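Local coordinates for sensor protein (PDB 3BY9) that senses C4-dicarboxylates such as succinate as the sensor domain of the histidine kinase DctB, whose full-length form probably phosphorylates a histidine at the expense of ATP, at residues H186-L191 and L213-D218; S224-P229 and Y238-R243; V44-S49 and T75-R80; S38-L43 and N60-Q65. One frame throughout, in Å; residues are numbered along the deposited sequence.

Contact 1 of 4, residues H186-L191 and L213-D218; sequences HSVADL and LGWQGD
The indole of W215 has the carbonyl oxygen of V188 at its edge, near the ring plane; separately, V188 CG1 makes a loose apolar contact with W215 CE3 at 4.2 Å. Residues outside the two loops also meet this ring: K228 makes a cation-pi contact, W183 packs edge-to-face, W226 meets it at about 45°, and NE1 is bonded to the carbonyl of D236. The H186 imidazole, its ND1 held by L184 O, is approached obliquely by L213 CD2, while H186 CB touches L213 CG at 3.6 Å. L213 carries its CG beside the backbone N (chi1 -66°), which turns its branch toward H186; the two side chains cross at about a right angle.

Main-chain bonds fix the spacing of these two irregular loops. L213 N donates to S187 O at 2.8 Å, and two residues on W215 N donates to V188 O at 3.0 Å. A189 CB then rests 3.4 Å from W215 O. A water extends the join, accepting from D190 N at 2.9 Å and donating to W215 O at 2.8 Å. Within its own loop, S187 OG donates to A189 O over 2.8 Å, from 40° above the carbonyl plane.

The loops run before and after helix 193-202, so the contact closes the base of a long excursion from the C-terminal sheet. Because the join rests on two peptide bonds and a water, the spacing of the loops is set mainly by main chain, with L213 packed on H186 and W215 on V188.

Contact 2 of 4, residues S224-P229 and Y238-R243; sequences SEWRKP and YIVSSR
E225 OE1 is gripped by two cations: R227 NH2 donates to it at 2.8 Å in a salt bridge, with the oxygen in the guanidinium plane, and K258 NZ pairs with it from the C-terminal end of the chain. The other oxygen, OE2, is taken by the hydroxyl of Y5 on the long helix 5-27. With one carboxylate so engaged, E225 is probably kept ionised. Across the contact the same residue sits close to the partner strand, its CA 3.2 Å from Y238 O in a CA-H...O contact.

On the opposite face of the sheet the packing falls to W226 and V240. V240 CG2 stands over the five-membered ring, 3.5 Å from its centroid and only 8° off the ring normal, a well-formed CH-pi contact. The valine's second methyl, CG1, lies 3.8 Å from W226 CE2. It is CG1 that stands opposite the backbone N (chi1 -174°), a rotation that brings both methyls to bear on the indole. L255 and R253 of strand 250-257 touch W226 as well.

Four backbone bonds hold the strands together. S224 and V240 exchange a pair, with S224 N to V240 O at 2.9 Å, and W226 and Y238 exchange another, with Y238 N to W226 O at 2.9 Å. Between them, E225 and I239 form the non-hydrogen-bonded pair. Strands 223-226 and 238-245 thus make a twisted antiparallel beta hairpin at one margin of the four-stranded sheet, beside the calcium site of D237 and K258, in the second of two PAS-like halves.

Contact 3 of 4, residues V44-S49 and T75-R80; sequences VDALLS and TYLIDR
Helix against sheet is the theme here: helix 41-48 lies on strand 74-79 of the antiparallel five-stranded sheet, in the PAS-like half of the sensor domain that holds the succinate-binding residues. A46 and L47 of the helix meet L77 of the strand. The segment axes come within 9.3 Å, and their chain directions differ by 35°.

L77 carries the sheet side of the contact. Its CG stands opposite the backbone N (chi1 -180°), and both methyls face the helix: CD1 meets L47 CD1 at 3.9 Å, while CD2 lies between A46 CB, at 3.9 Å, and L47 CG, at 4.0 Å. The two leucine side chains approach obliquely. I85 on the neighbouring edge strand and V136 on strand 128-138 also pack on L47, while I56 and T59 of helix 53-70 touch A46, so the apolar patch spans several elements.

Strand alternation sends Y76 and I78 to the opposite face of the sheet, where Y76 OH bonds to Y106 OH and the I78 and Y106 side chains are about 4 Å apart. Y106 binds succinate in another structure of this protein, consistent with L77 packing on the side of the sheet away from the ligand pocket.

Farther along the strand D79 turns its carboxylate away, OD1 accepting from the backbone N of both F81 and N83. What remains for the helix is backbone and CB: L47 CD2 settles 3.7 Å from D79 CA and 3.7 Å from I78 O.

Contact 4 of 4, residues S38-L43 and N60-Q65; sequences SKDKEL and NRYLEQ. With CA (calcium ion), chain C.
D40 OD2 accepts a very short hydrogen bond, 2.5 Å, from Y62 OH, the hydroxyl arriving nearly in line with the C-O bond, with the carboxylate and ring planes 47° apart. The other oxygen of this carboxylate makes a metal bond: D40 OD1 binds the calcium ion at 2.3 Å. L36 O and two waters are also ligands, and one of these waters accepts from K39 N at 3.0 Å. The cation would draw charge toward OD1, and the phenol O-H probably stabilises the charge on OD2. D40 stands at the N-cap position of helix 41-48, yet its side chain makes no capping bond; it is spent on calcium and tyrosine instead.

The calcium thus joins D40 to L36 of helix 33-38, and the Y62 hydroxyl links D40 to helix 53-70, on the helical side of the PAS-like half that carries the succinate-binding residues.

Stacking is the second kind. E42 bends at chi2 (81°), folding its carboxylate over one face of the Y62 ring: E42 CD sits 3.9 Å above the ring centre, the planes only 10° from parallel. E42 CB touches Y62 CD2 at 3.6 Å on the way. A carboxylate over the face of a phenol is probably not favourable electrostatically, so the stack is better read as packing.

L43 CD1 makes the apolar contacts. It comes to the ring edge, in plane, 3.7 Å from Y62 CE2, and the same methyl reaches L63 CD2 at 3.9 Å. I37 touches Y62, L43 and L63, and I146 and L77 of the sheet pack on the two leucines.

The four contacts form two pairs, one in each PAS-like half. Contacts 3 and 4, with centres 9 Å apart, share helix 41-48 and touch directly: L77 CD2 lies 3.6 Å from L43 O. On the other side of the chain's centre, contacts 1 and 2 have centres 10 Å apart and meet where Q216 N probably bonds to R227 O at 2.7 Å. Between the pairs, centres are 42 to 47 Å apart. Each pair has its own calcium: D40 of contact 4 binds one directly, while W215 and Y238 have side chains about 10 and 8 Å from the other. The succinate-binding residues lie on the side of contacts 3 and 4 (no succinate is bound here); the side chain of I78 in contact 3 is about 4 Å from that of Y106.

Contact 1 of 4, residues H186-L191 and L213-D218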
# COMPACT_ATOMS: atom_id res chain seq x y z
N HIS A 186 -12.20 2.47 6.58
CA HIS A 186 -13.25 1.94 7.44
C HIS A 186 -13.01 0.43 7.47
O HIS A 186 -12.45 -0.16 6.54
CB HIS A 186 -14.64 2.13 6.85
CG HIS A 186 -15.12 3.55 6.87
ND1 HIS A 186 -14.43 4.58 6.26
CD2 HIS A 186 -16.22 4.10 7.43
CE1 HIS A 186 -15.10 5.70 6.44
NE2 HIS A 186 -16.19 5.44 7.14
N SER A 187 -13.42 -0.22 8.54
CA SER A 187 -13.29 -1.67 8.58
C SER A 187 -14.56 -2.28 8.02
O SER A 187 -15.64 -1.68 8.10
CB SER A 187 -13.07 -2.18 10.01
OG SER A 187 -14.12 -1.76 10.89
N VAL A 188 -14.47 -3.49 7.47
CA VAL A 188 -15.66 -4.10 6.89
C VAL A 188 -16.66 -4.41 7.99
O VAL A 188 -17.86 -4.20 7.82
CB VAL A 188 -15.30 -5.40 6.14
CG1 VAL A 188 -16.56 -6.20 5.79
CG2 VAL A 188 -14.53 -5.03 4.84
N ALA A 189 -16.14 -4.93 9.11
CA ALA A 189 -16.98 -5.33 10.25
C ALA A 189 -16.48 -4.66 11.52
O ALA A 189 -15.38 -4.14 11.58
CB ALA A 189 -16.90 -6.86 10.43
N ASP A 190 -17.29 -4.74 12.58
CA ASP A 190 -16.90 -4.12 13.83
C ASP A 190 -15.60 -4.70 14.40
O ASP A 190 -15.34 -5.91 14.28
CB ASP A 190 -18.01 -4.29 14.90
CG ASP A 190 -19.32 -3.61 14.53
OD1 ASP A 190 -19.38 -2.82 13.57
OD2 ASP A 190 -20.32 -3.88 15.24
N LEU A 191 -14.81 -3.81 15.00
CA LEU A 191 -13.52 -4.16 15.61
C LEU A 191 -13.59 -3.79 17.10
O LEU A 191 -14.29 -2.85 17.50
CB LEU A 191 -12.37 -3.35 14.98
CG LEU A 191 -12.08 -3.73 13.52
CD1 LEU A 191 -11.00 -2.80 12.92
CD2 LEU A 191 -11.61 -5.15 13.49
N LEU A 213 -17.97 -0.28 8.85
CA LEU A 213 -19.05 -0.27 7.83
C LEU A 213 -20.21 -1.13 8.33
O LEU A 213 -21.30 -1.13 7.72
CB LEU A 213 -18.53 -0.80 6.50
CG LEU A 213 -17.47 0.13 5.88
CD1 LEU A 213 -16.81 -0.56 4.69
CD2 LEU A 213 -18.08 1.46 5.45
N GLY A 214 -19.95 -1.93 9.37
CA GLY A 214 -20.99 -2.70 10.01
C GLY A 214 -21.56 -3.89 9.31
O GLY A 214 -22.67 -4.31 9.63
N TRP A 215 -20.83 -4.46 8.35
CA TRP A 215 -21.36 -5.64 7.65
C TRP A 215 -21.07 -6.89 8.47
O TRP A 215 -20.13 -6.91 9.26
CB TRP A 215 -20.67 -5.81 6.27
CG TRP A 215 -21.33 -5.06 5.14
CD1 TRP A 215 -22.63 -5.16 4.73
CD2 TRP A 215 -20.69 -4.16 4.21
NE1 TRP A 215 -22.84 -4.38 3.60
CE2 TRP A 215 -21.67 -3.77 3.27
CE3 TRP A 215 -19.38 -3.67 4.09
CZ2 TRP A 215 -21.37 -2.89 2.21
CZ3 TRP A 215 -19.08 -2.80 3.03
CH2 TRP A 215 -20.08 -2.43 2.11
N GLN A 216 -21.88 -7.91 8.25
CA GLN A 216 -21.71 -9.18 8.94
C GLN A 216 -21.61 -10.21 7.87
O GLN A 216 -22.27 -10.10 6.84
CB GLN A 216 -22.93 -9.46 9.84
CG GLN A 216 -23.02 -8.38 10.92
CD GLN A 216 -24.23 -8.48 11.84
OE1 GLN A 216 -24.33 -7.72 12.80
NE2 GLN A 216 -25.14 -9.42 11.56
N GLY A 217 -20.79 -11.24 8.12
CA GLY A 217 -20.60 -12.29 7.14
C GLY A 217 -19.27 -12.99 7.35
O GLY A 217 -18.48 -12.56 8.18
N ASP A 218 -19.05 -14.06 6.60
CA ASP A 218 -17.79 -14.80 6.70
C ASP A 218 -16.74 -14.11 5.87
O ASP A 218 -16.67 -14.28 4.64
CB ASP A 218 -17.95 -16.24 6.20
CG ASP A 218 -16.67 -17.04 6.39
OD1 ASP A 218 -15.66 -16.46 6.82
OD2 ASP A 218 -16.69 -18.27 6.13
O HOH W 1 -19.91 -5.88 11.88

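Contact 2 of 4, residues S224-P229 and Y238-R243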
# COMPACT_ATOMS: atom_id res chain seq x y z
N SER A 224 -19.00 -15.48 -0.29
CA SER A 224 -19.85 -15.27 0.89
C SER A 224 -20.89 -14.20 0.63
O SER A 224 -21.12 -13.87 -0.53
CB SER A 224 -18.97 -14.82 2.07
OG SER A 224 -19.70 -14.94 3.27
N GLU A 225 -21.54 -13.73 1.70
CA GLU A 225 -22.52 -12.63 1.59
C GLU A 225 -22.27 -11.74 2.76
O GLU A 225 -21.94 -12.22 3.85
CB GLU A 225 -23.98 -13.12 1.66
CG GLU A 225 -24.39 -13.98 0.48
CD GLU A 225 -25.87 -14.28 0.44
OE1 GLU A 225 -26.59 -13.84 1.36
OE2 GLU A 225 -26.31 -14.97 -0.50
N TRP A 226 -22.39 -10.43 2.53
CA TRP A 226 -22.21 -9.43 3.58
C TRP A 226 -23.60 -8.83 3.78
O TRP A 226 -24.23 -8.41 2.82
CB TRP A 226 -21.26 -8.33 3.13
CG TRP A 226 -19.81 -8.77 3.06
CD1 TRP A 226 -19.31 -10.03 3.25
CD2 TRP A 226 -18.69 -7.93 2.74
NE1 TRP A 226 -17.93 -10.03 3.05
CE2 TRP A 226 -17.53 -8.75 2.74
CE3 TRP A 226 -18.56 -6.56 2.44
CZ2 TRP A 226 -16.25 -8.25 2.45
CZ3 TRP A 226 -17.27 -6.05 2.14
CH2 TRP A 226 -16.13 -6.91 2.15
N ARG A 227 -24.05 -8.79 5.02
CA ARG A 227 -25.38 -8.23 5.30
C ARG A 227 -25.34 -7.33 6.50
O ARG A 227 -24.35 -7.27 7.22
CB ARG A 227 -26.39 -9.35 5.55
CG ARG A 227 -26.39 -9.94 6.94
CD ARG A 227 -27.44 -11.07 7.01
NE ARG A 227 -27.07 -12.13 6.08
CZ ARG A 227 -27.44 -12.19 4.79
NH1 ARG A 227 -28.23 -11.25 4.27
NH2 ARG A 227 -26.98 -13.18 4.02
N LYS A 228 -26.41 -6.55 6.68
CA LYS A 228 -26.50 -5.67 7.84
C LYS A 228 -27.41 -6.38 8.85
O LYS A 228 -28.19 -7.26 8.50
CB LYS A 228 -27.11 -4.30 7.44
CG LYS A 228 -26.19 -3.50 6.52
CD LYS A 228 -24.99 -3.01 7.29
CE LYS A 228 -24.01 -2.31 6.41
NZ LYS A 228 -24.70 -1.07 5.87
N PRO A 229 -27.28 -6.00 10.13
CA PRO A 229 -28.08 -6.59 11.20
C PRO A 229 -29.54 -6.64 10.77
O PRO A 229 -30.04 -5.68 10.19
CB PRO A 229 -27.84 -5.64 12.38
CG PRO A 229 -26.41 -5.19 12.16
CD PRO A 229 -26.42 -4.91 10.64
N TYR A 238 -24.76 -7.82 0.02
CA TYR A 238 -23.97 -8.13 -1.17
C TYR A 238 -23.53 -9.54 -1.30
O TYR A 238 -23.32 -10.20 -0.29
CB TYR A 238 -22.66 -7.33 -1.13
CG TYR A 238 -22.86 -5.85 -1.36
CD1 TYR A 238 -22.68 -5.31 -2.62
CD2 TYR A 238 -23.30 -5.03 -0.33
CE1 TYR A 238 -22.94 -3.98 -2.88
CE2 TYR A 238 -23.58 -3.66 -0.58
CZ TYR A 238 -23.39 -3.16 -1.86
OH TYR A 238 -23.67 -1.84 -2.12
N ILE A 239 -23.34 -9.98 -2.54
CA ILE A 239 -22.72 -11.29 -2.78
C ILE A 239 -21.21 -10.90 -2.96
O ILE A 239 -20.89 -10.05 -3.77
CB ILE A 239 -23.26 -11.95 -4.05
CG1 ILE A 239 -24.74 -12.32 -3.79
CG2 ILE A 239 -22.41 -13.26 -4.41
CD1 ILE A 239 -25.51 -12.64 -5.07
N VAL A 240 -20.30 -11.56 -2.24
CA VAL A 240 -18.89 -11.11 -2.24
C VAL A 240 -17.93 -12.24 -2.53
O VAL A 240 -18.04 -13.30 -1.89
CB VAL A 240 -18.52 -10.55 -0.85
CG1 VAL A 240 -17.14 -9.96 -0.88
CG2 VAL A 240 -19.50 -9.42 -0.44
N SER A 241 -17.06 -12.06 -3.52
CA SER A 241 -16.04 -13.08 -3.80
C SER A 241 -14.69 -12.48 -3.45
O SER A 241 -14.43 -11.32 -3.73
CB SER A 241 -16.07 -13.51 -5.26
OG SER A 241 -17.34 -14.16 -5.47
N SER A 242 -13.81 -13.30 -2.87
CA SER A 242 -12.54 -12.74 -2.39
C SER A 242 -11.37 -13.55 -2.84
O SER A 242 -11.47 -14.78 -3.00
CB SER A 242 -12.53 -12.68 -0.85
OG SER A 242 -13.62 -11.87 -0.39
N ARG A 243 -10.27 -12.84 -3.06
CA ARG A 243 -9.00 -13.45 -3.54
C ARG A 243 -7.83 -12.89 -2.72
O ARG A 243 -7.44 -11.73 -2.83
CB ARG A 243 -8.79 -13.11 -5.04
CG ARG A 243 -7.58 -13.78 -5.74
CD ARG A 243 -7.84 -15.23 -6.02
NE ARG A 243 -8.98 -15.46 -6.93
CZ ARG A 243 -8.98 -15.25 -8.25
NH1 ARG A 243 -7.92 -14.76 -8.90
NH2 ARG A 243 -10.06 -15.63 -8.96

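Contact 3 of 4, residues V44-S49 and T75-R80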
# COMPACT_ATOMS: atom_id res chain seq x y z
N VAL A 44 25.39 5.32 -2.63
CA VAL A 44 26.40 4.90 -1.66
C VAL A 44 27.23 6.10 -1.23
O VAL A 44 27.49 6.26 -0.03
CB VAL A 44 27.31 3.79 -2.19
CG1 VAL A 44 28.44 3.45 -1.15
CG2 VAL A 44 26.45 2.54 -2.50
N ASP A 45 27.61 6.96 -2.18
CA ASP A 45 28.42 8.11 -1.80
C ASP A 45 27.68 9.04 -0.82
O ASP A 45 28.32 9.67 0.05
CB ASP A 45 28.83 8.92 -3.04
CG ASP A 45 29.99 8.27 -3.85
OD1 ASP A 45 30.35 8.85 -4.90
OD2 ASP A 45 30.52 7.23 -3.44
N ALA A 46 26.37 9.19 -0.99
CA ALA A 46 25.63 10.02 -0.05
C ALA A 46 25.65 9.42 1.36
O ALA A 46 25.80 10.13 2.36
CB ALA A 46 24.16 10.19 -0.53
N LEU A 47 25.46 8.11 1.44
CA LEU A 47 25.42 7.47 2.75
C LEU A 47 26.79 7.57 3.40
O LEU A 47 26.89 7.65 4.62
CB LEU A 47 24.97 6.01 2.61
CG LEU A 47 23.46 5.89 2.27
CD1 LEU A 47 23.17 4.47 1.82
CD2 LEU A 47 22.62 6.19 3.50
N LEU A 48 27.85 7.56 2.59
CA LEU A 48 29.20 7.64 3.17
C LEU A 48 29.59 9.07 3.58
O LEU A 48 30.48 9.24 4.42
CB LEU A 48 30.22 7.09 2.14
CG LEU A 48 30.12 5.55 1.91
CD1 LEU A 48 31.12 5.14 0.75
CD2 LEU A 48 30.45 4.77 3.18
N SER A 49 28.93 10.09 3.00
CA SER A 49 29.23 11.51 3.33
C SER A 49 27.92 12.28 3.43
O SER A 49 27.68 13.23 2.66
CB SER A 49 30.10 12.15 2.26
OG SER A 49 31.34 11.49 2.15
N THR A 75 10.94 8.78 -4.34
CA THR A 75 12.06 7.79 -4.31
C THR A 75 13.03 8.45 -3.33
O THR A 75 13.47 9.56 -3.57
CB THR A 75 12.71 7.62 -5.69
OG1 THR A 75 11.73 7.11 -6.63
CG2 THR A 75 13.88 6.61 -5.60
N TYR A 76 13.39 7.73 -2.24
CA TYR A 76 14.16 8.43 -1.22
C TYR A 76 15.10 7.49 -0.49
O TYR A 76 14.82 6.30 -0.33
CB TYR A 76 13.22 9.14 -0.21
CG TYR A 76 12.11 8.31 0.39
CD1 TYR A 76 12.15 7.96 1.75
CD2 TYR A 76 10.98 7.92 -0.38
CE1 TYR A 76 11.06 7.25 2.34
CE2 TYR A 76 9.93 7.22 0.21
CZ TYR A 76 9.97 6.90 1.53
OH TYR A 76 8.87 6.26 2.07
N LEU A 77 16.20 8.08 -0.03
CA LEU A 77 17.31 7.34 0.60
C LEU A 77 17.38 7.61 2.08
O LEU A 77 17.41 8.76 2.49
CB LEU A 77 18.62 7.81 -0.09
CG LEU A 77 19.91 7.17 0.41
CD1 LEU A 77 19.95 5.69 -0.05
CD2 LEU A 77 21.08 7.88 -0.27
N ILE A 78 17.45 6.54 2.88
CA ILE A 78 17.44 6.67 4.34
C ILE A 78 18.74 6.12 4.93
O ILE A 78 19.21 5.07 4.49
CB ILE A 78 16.25 5.86 4.86
CG1 ILE A 78 14.95 6.29 4.10
CG2 ILE A 78 16.01 6.19 6.31
CD1 ILE A 78 13.72 5.50 4.58
N ASP A 79 19.32 6.82 5.92
CA ASP A 79 20.53 6.32 6.53
C ASP A 79 20.25 5.16 7.48
O ASP A 79 19.13 4.72 7.63
CB ASP A 79 21.33 7.48 7.20
CG ASP A 79 20.69 8.02 8.48
OD1 ASP A 79 19.77 7.40 9.02
OD2 ASP A 79 21.15 9.09 8.97
N ARG A 80 21.28 4.60 8.09
CA ARG A 80 21.06 3.40 8.88
C ARG A 80 20.38 3.64 10.22
O ARG A 80 20.05 2.68 10.93
CB ARG A 80 22.40 2.64 9.07
CG ARG A 80 23.38 3.36 9.96
CD ARG A 80 24.60 2.43 10.09
NE ARG A 80 25.58 2.94 11.03
CZ ARG A 80 25.50 2.79 12.35
NH1 ARG A 80 24.47 2.14 12.88
NH2 ARG A 80 26.45 3.31 13.13

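Contact 4 of 4, residues S38-L43 and N60-Q65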
# COMPACT_ATOMS: atom_id res chain seq x y z
N SER A 38 19.98 0.54 -5.81
CA SER A 38 20.51 0.50 -4.45
C SER A 38 22.01 0.67 -4.30
O SER A 38 22.47 1.37 -3.37
CB SER A 38 20.07 -0.79 -3.73
OG SER A 38 20.63 -1.94 -4.34
N LYS A 39 22.77 0.03 -5.18
CA LYS A 39 24.25 0.13 -5.04
C LYS A 39 24.86 1.22 -5.93
O LYS A 39 26.09 1.35 -6.01
CB LYS A 39 24.90 -1.24 -5.39
CG LYS A 39 24.74 -2.24 -4.24
CD LYS A 39 25.47 -3.57 -4.47
CE LYS A 39 26.98 -3.43 -4.70
NZ LYS A 39 27.73 -2.77 -3.58
N ASP A 40 24.01 1.99 -6.57
CA ASP A 40 24.51 3.02 -7.47
C ASP A 40 25.41 4.00 -6.74
O ASP A 40 25.11 4.40 -5.59
CB ASP A 40 23.35 3.81 -8.11
CG ASP A 40 22.56 2.96 -9.10
OD1 ASP A 40 22.87 1.74 -9.20
OD2 ASP A 40 21.65 3.51 -9.77
N LYS A 41 26.47 4.46 -7.42
CA LYS A 41 27.41 5.38 -6.78
C LYS A 41 26.77 6.58 -6.05
O LYS A 41 27.17 6.92 -4.95
CB LYS A 41 28.41 5.88 -7.83
CG LYS A 41 29.43 6.94 -7.30
CD LYS A 41 30.52 7.17 -8.37
CE LYS A 41 31.49 8.34 -7.99
NZ LYS A 41 32.28 7.95 -6.79
N GLU A 42 25.78 7.22 -6.68
CA GLU A 42 25.14 8.37 -6.06
C GLU A 42 24.55 8.06 -4.69
O GLU A 42 24.59 8.90 -3.78
CB GLU A 42 24.00 8.91 -6.94
CG GLU A 42 24.42 9.46 -8.36
CD GLU A 42 24.62 8.40 -9.47
OE1 GLU A 42 24.79 7.21 -9.17
OE2 GLU A 42 24.66 8.80 -10.66
N LEU A 43 23.97 6.86 -4.54
CA LEU A 43 23.35 6.52 -3.26
C LEU A 43 24.42 6.14 -2.23
O LEU A 43 24.37 6.62 -1.10
CB LEU A 43 22.36 5.32 -3.43
CG LEU A 43 20.98 5.70 -3.97
CD1 LEU A 43 21.08 6.23 -5.43
CD2 LEU A 43 20.10 4.40 -3.94
N ASN A 60 20.20 13.98 -4.56
CA ASN A 60 18.81 14.44 -4.66
C ASN A 60 18.37 14.55 -6.12
O ASN A 60 17.28 14.12 -6.48
CB ASN A 60 18.67 15.84 -4.08
CG ASN A 60 18.51 15.86 -2.57
OD1 ASN A 60 18.12 14.88 -1.93
ND2 ASN A 60 18.74 17.05 -2.01
N ARG A 61 19.22 15.17 -6.94
CA ARG A 61 18.88 15.36 -8.36
C ARG A 61 18.81 14.04 -9.09
O ARG A 61 17.97 13.87 -9.97
CB ARG A 61 19.89 16.32 -9.00
CG ARG A 61 19.67 17.76 -8.37
CD ARG A 61 20.67 18.81 -8.89
NE ARG A 61 20.38 20.14 -8.35
CZ ARG A 61 19.43 20.96 -8.81
NH1 ARG A 61 18.66 20.61 -9.85
NH2 ARG A 61 19.25 22.15 -8.23
N TYR A 62 19.66 13.09 -8.68
CA TYR A 62 19.62 11.76 -9.33
C TYR A 62 18.32 11.05 -8.96
O TYR A 62 17.64 10.49 -9.83
CB TYR A 62 20.83 10.93 -8.88
CG TYR A 62 20.78 9.51 -9.39
CD1 TYR A 62 20.74 9.24 -10.75
CD2 TYR A 62 20.79 8.44 -8.49
CE1 TYR A 62 20.69 7.91 -11.25
CE2 TYR A 62 20.77 7.11 -8.97
CZ TYR A 62 20.71 6.85 -10.33
OH TYR A 62 20.56 5.55 -10.79
N LEU A 63 17.95 11.07 -7.68
CA LEU A 63 16.72 10.37 -7.27
C LEU A 63 15.50 11.04 -7.93
O LEU A 63 14.50 10.40 -8.27
CB LEU A 63 16.56 10.37 -5.73
CG LEU A 63 17.66 9.56 -4.99
CD1 LEU A 63 17.45 9.68 -3.46
CD2 LEU A 63 17.66 8.12 -5.42
N GLU A 64 15.59 12.36 -8.13
CA GLU A 64 14.49 13.05 -8.77
C GLU A 64 14.34 12.55 -10.23
O GLU A 64 13.22 12.38 -10.71
CB GLU A 64 14.77 14.56 -8.71
CG GLU A 64 13.65 15.42 -9.28
CD GLU A 64 13.96 16.92 -9.20
OE1 GLU A 64 15.11 17.34 -8.86
OE2 GLU A 64 13.02 17.69 -9.49
N GLN A 65 15.48 12.32 -10.90
CA GLN A 65 15.50 11.82 -12.29
C GLN A 65 14.95 10.41 -12.33
O GLN A 65 14.15 10.07 -13.17
CB GLN A 65 16.96 11.87 -12.82
CG GLN A 65 17.35 13.28 -13.14
CD GLN A 65 18.85 13.50 -13.26
OE1 GLN A 65 19.30 14.58 -13.66
NE2 GLN A 65 19.63 12.49 -12.91
CA CA C . 22.67 -0.55 -9.61
O HOH W 2 22.04 -1.74 -7.55
O HOH W 3 22.64 0.15 -12.01